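PDB 3KZW: cytosol aminopeptidase from Staphylococcus aureus subsp. aureus, which probably removes amino acids one at a time from the N-termini of peptides, as a metal-dependent leucyl aminopeptidase of the cytosol aminopeptidase family. Local coordinates for residues G356-V361 against I449-N454. Residues are numbered along the deposited sequence; the frame is centred on the assembly and turned at random.
Sequences GETVEV and IADLVN
The carboxylate of Asp451 meets Thr358 through one oxygen. Thr358 N donates to Asp451 OD2 at 3.0 Å, in a nearly straight bond (177°). The donor comes to the anti side of that oxygen, 24° out of the carboxylate plane. Ile449 CG2 lies over one face of the Glu360 carboxylate, 3.5 Å from Glu360 CD, with the two side chains crossing at about a right angle. Ser447 OG bonds Glu360 OE1. Leu452 CD1 lies over one face of the Glu357 carboxylate, 4.1 Å from Glu357 OE1. Ser355 OG holds that oxygen and His471 NE2 holds OE2. Val361 lies over one face of the Asn454 amide, Val361 CA 3.4 Å from Asn454 OD1. This amide is fixed by Met362 N at its oxygen and by the carbonyls of Asn363 and Ala366 at its nitrogen.

Thr358 answers Asp451 in return. A chi1 of 53° tucks Thr358 OG1 back over the backbone, where it accepts Asp451 N at 2.9 Å. The two residues thus trade backbone N-H groups for side-chain oxygens.

Beyond this exchange the segments run as parallel strands. Leu452 N donates a hydrogen bond to Thr358 O, Glu360 N to Leu452 O at 2.8 Å, and Asn454 N to Glu360 O. Val359 and Leu452 share one face of the sheet, where Val359 CG2 lies 4.3 Å from Leu452 CB. Val359 also packs on Phe468 of helix 461-470. On the other face the Glu360 and Val453 side chains run alongside each other. Strand 350-352 flanks 358-360 antiparallel, making a small three-stranded sheet in the catalytic domain.

A second subunit hydrogen-bonds Asp451 OD2 through its Ser167 OG, Thr358 OG1 through Tyr165 O, and Ala450 O through Lys166 NZ. Thr358 OG1 and Asp451 OD2 therefore join the two segments and also bond across the subunit interface.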
ATOM      1  N   GLY A 356     -35.680   0.715 -17.804  1.00  2.68           N
ATOM      2  CA  GLY A 356     -35.442   1.203 -19.161  1.00  2.65           C
ATOM      3  C   GLY A 356     -34.309   2.208 -19.219  1.00  2.64           C
ATOM      4  O   GLY A 356     -33.868   2.595 -20.301  1.00  2.65           O
ATOM      5  N   GLU A 357     -33.845   2.633 -18.046  1.00  2.65           N
ATOM      6  CA  GLU A 357     -32.731   3.571 -17.930  1.00  2.65           C
ATOM      7  C   GLU A 357     -31.398   2.868 -18.161  1.00  2.65           C
ATOM      8  O   GLU A 357     -31.243   1.686 -17.840  1.00  2.67           O
ATOM      9  CB  GLU A 357     -32.734   4.228 -16.548  1.00  2.63           C
ATOM     10  CG  GLU A 357     -33.905   5.163 -16.304  1.00  2.68           C
ATOM     11  CD  GLU A 357     -34.025   5.586 -14.853  1.00  2.86           C
ATOM     12  OE1 GLU A 357     -34.280   4.708 -13.995  1.00  2.85           O
ATOM     13  OE2 GLU A 357     -33.873   6.798 -14.575  1.00  2.84           O
ATOM     14  N   THR A 358     -30.438   3.602 -18.717  1.00  2.62           N
ATOM     15  CA  THR A 358     -29.091   3.078 -18.936  1.00  2.63           C
ATOM     16  C   THR A 358     -28.182   3.366 -17.745  1.00  2.64           C
ATOM     17  O   THR A 358     -28.203   4.464 -17.187  1.00  2.63           O
ATOM     18  CB  THR A 358     -28.448   3.650 -20.215  1.00  2.63           C
ATOM     19  OG1 THR A 358     -28.510   5.081 -20.185  1.00  2.60           O
ATOM     20  CG2 THR A 358     -29.164   3.136 -21.456  1.00  2.57           C
ATOM     21  N   VAL A 359     -27.391   2.364 -17.365  1.00  2.63           N
ATOM     22  CA  VAL A 359     -26.497   2.458 -16.212  1.00  2.63           C
ATOM     23  C   VAL A 359     -25.063   2.139 -16.625  1.00  2.60           C
ATOM     24  O   VAL A 359     -24.793   1.068 -17.168  1.00  2.58           O
ATOM     25  CB  VAL A 359     -26.932   1.497 -15.066  1.00  2.61           C
ATOM     26  CG1 VAL A 359     -25.986   1.606 -13.873  1.00  2.56           C
ATOM     27  CG2 VAL A 359     -28.366   1.782 -14.634  1.00  2.57           C
ATOM     28  N   GLU A 360     -24.153   3.077 -16.377  1.00  2.60           N
ATOM     29  CA  GLU A 360     -22.727   2.837 -16.568  1.00  2.59           C
ATOM     30  C   GLU A 360     -22.146   2.247 -15.289  1.00  2.62           C
ATOM     31  O   GLU A 360     -22.294   2.820 -14.208  1.00  2.67           O
ATOM     32  CB  GLU A 360     -21.997   4.132 -16.937  1.00  2.60           C
ATOM     33  CG  GLU A 360     -20.502   3.952 -17.214  1.00  2.63           C
ATOM     34  CD  GLU A 360     -19.760   5.269 -17.420  1.00  2.79           C
ATOM     35  OE1 GLU A 360     -20.125   6.283 -16.787  1.00  2.81           O
ATOM     36  OE2 GLU A 360     -18.797   5.286 -18.220  1.00  2.77           O
ATOM     37  N   VAL A 361     -21.496   1.094 -15.418  1.00  2.61           N
ATOM     38  CA  VAL A 361     -20.865   0.436 -14.282  1.00  2.61           C
ATOM     39  C   VAL A 361     -19.398   0.843 -14.224  1.00  2.62           C
ATOM     40  O   VAL A 361     -18.628   0.530 -15.129  1.00  2.67           O
ATOM     41  CB  VAL A 361     -21.001  -1.106 -14.361  1.00  2.62           C
ATOM     42  CG1 VAL A 361     -20.230  -1.780 -13.232  1.00  2.64           C
ATOM     43  CG2 VAL A 361     -22.469  -1.516 -14.316  1.00  2.61           C
ATOM     44  N   ILE A 449     -21.903   9.075 -20.403  1.00  2.64           N
ATOM     45  CA  ILE A 449     -22.453   8.205 -21.441  1.00  2.63           C
ATOM     46  C   ILE A 449     -23.886   7.718 -21.157  1.00  2.62           C
ATOM     47  O   ILE A 449     -24.740   7.749 -22.045  1.00  2.64           O
ATOM     48  CB  ILE A 449     -21.481   7.027 -21.750  1.00  2.62           C
ATOM     49  CG1 ILE A 449     -22.014   6.149 -22.885  1.00  2.67           C
ATOM     50  CG2 ILE A 449     -21.173   6.213 -20.484  1.00  2.66           C
ATOM     51  CD1 ILE A 449     -20.972   5.236 -23.490  1.00  2.70           C
ATOM     52  N   ALA A 450     -24.146   7.294 -19.922  1.00  2.60           N
ATOM     53  CA  ALA A 450     -25.435   6.704 -19.564  1.00  2.61           C
ATOM     54  C   ALA A 450     -26.318   7.653 -18.753  1.00  2.62           C
ATOM     55  O   ALA A 450     -25.890   8.746 -18.383  1.00  2.63           O
ATOM     56  CB  ALA A 450     -25.221   5.391 -18.811  1.00  2.61           C
ATOM     57  N   ASP A 451     -27.553   7.226 -18.492  1.00  2.65           N
ATOM     58  CA  ASP A 451     -28.483   7.970 -17.639  1.00  2.64           C
ATOM     59  C   ASP A 451     -27.991   8.006 -16.198  1.00  2.65           C
ATOM     60  O   ASP A 451     -28.105   9.031 -15.525  1.00  2.70           O
ATOM     61  CB  ASP A 451     -29.883   7.346 -17.680  1.00  2.64           C
ATOM     62  CG  ASP A 451     -30.531   7.433 -19.052  1.00  2.65           C
ATOM     63  OD1 ASP A 451     -30.436   8.495 -19.698  1.00  2.82           O
ATOM     64  OD2 ASP A 451     -31.154   6.441 -19.482  1.00  2.62           O
ATOM     65  N   LEU A 452     -27.452   6.878 -15.736  1.00  2.63           N
ATOM     66  CA  LEU A 452     -26.987   6.736 -14.357  1.00  2.63           C
ATOM     67  C   LEU A 452     -25.597   6.107 -14.270  1.00  2.62           C
ATOM     68  O   LEU A 452     -25.151   5.421 -15.193  1.00  2.58           O
ATOM     69  CB  LEU A 452     -27.984   5.910 -13.532  1.00  2.60           C
ATOM     70  CG  LEU A 452     -29.419   6.426 -13.369  1.00  2.60           C
ATOM     71  CD1 LEU A 452     -30.334   5.309 -12.903  1.00  2.64           C
ATOM     72  CD2 LEU A 452     -29.492   7.621 -12.427  1.00  2.58           C
ATOM     73  N   VAL A 453     -24.922   6.363 -13.153  1.00  2.62           N
ATOM     74  CA  VAL A 453     -23.633   5.746 -12.843  1.00  2.63           C
ATOM     75  C   VAL A 453     -23.737   5.070 -11.469  1.00  2.66           C
ATOM     76  O   VAL A 453     -24.449   5.563 -10.587  1.00  2.70           O
ATOM     77  CB  VAL A 453     -22.464   6.778 -12.921  1.00  2.59           C
ATOM     78  CG1 VAL A 453     -22.520   7.793 -11.774  1.00  2.62           C
ATOM     79  CG2 VAL A 453     -21.118   6.076 -12.961  1.00  2.60           C
ATOM     80  N   ASN A 454     -23.053   3.941 -11.295  1.00  2.60           N
ATOM     81  CA  ASN A 454     -23.209   3.144 -10.075  1.00  2.64           C
ATOM     82  C   ASN A 454     -22.174   3.426  -8.981  1.00  2.67           C
ATOM     83  O   ASN A 454     -22.224   2.826  -7.905  1.00  2.71           O
ATOM     84  CB  ASN A 454     -23.270   1.640 -10.401  1.00  2.61           C
ATOM     85  CG  ASN A 454     -21.894   0.998 -10.524  1.00  2.68           C
ATOM     86  OD1 ASN A 454     -20.971   1.566 -11.113  1.00  2.68           O
ATOM     87  ND2 ASN A 454     -21.756  -0.202  -9.971  1.00  2.61           N
TER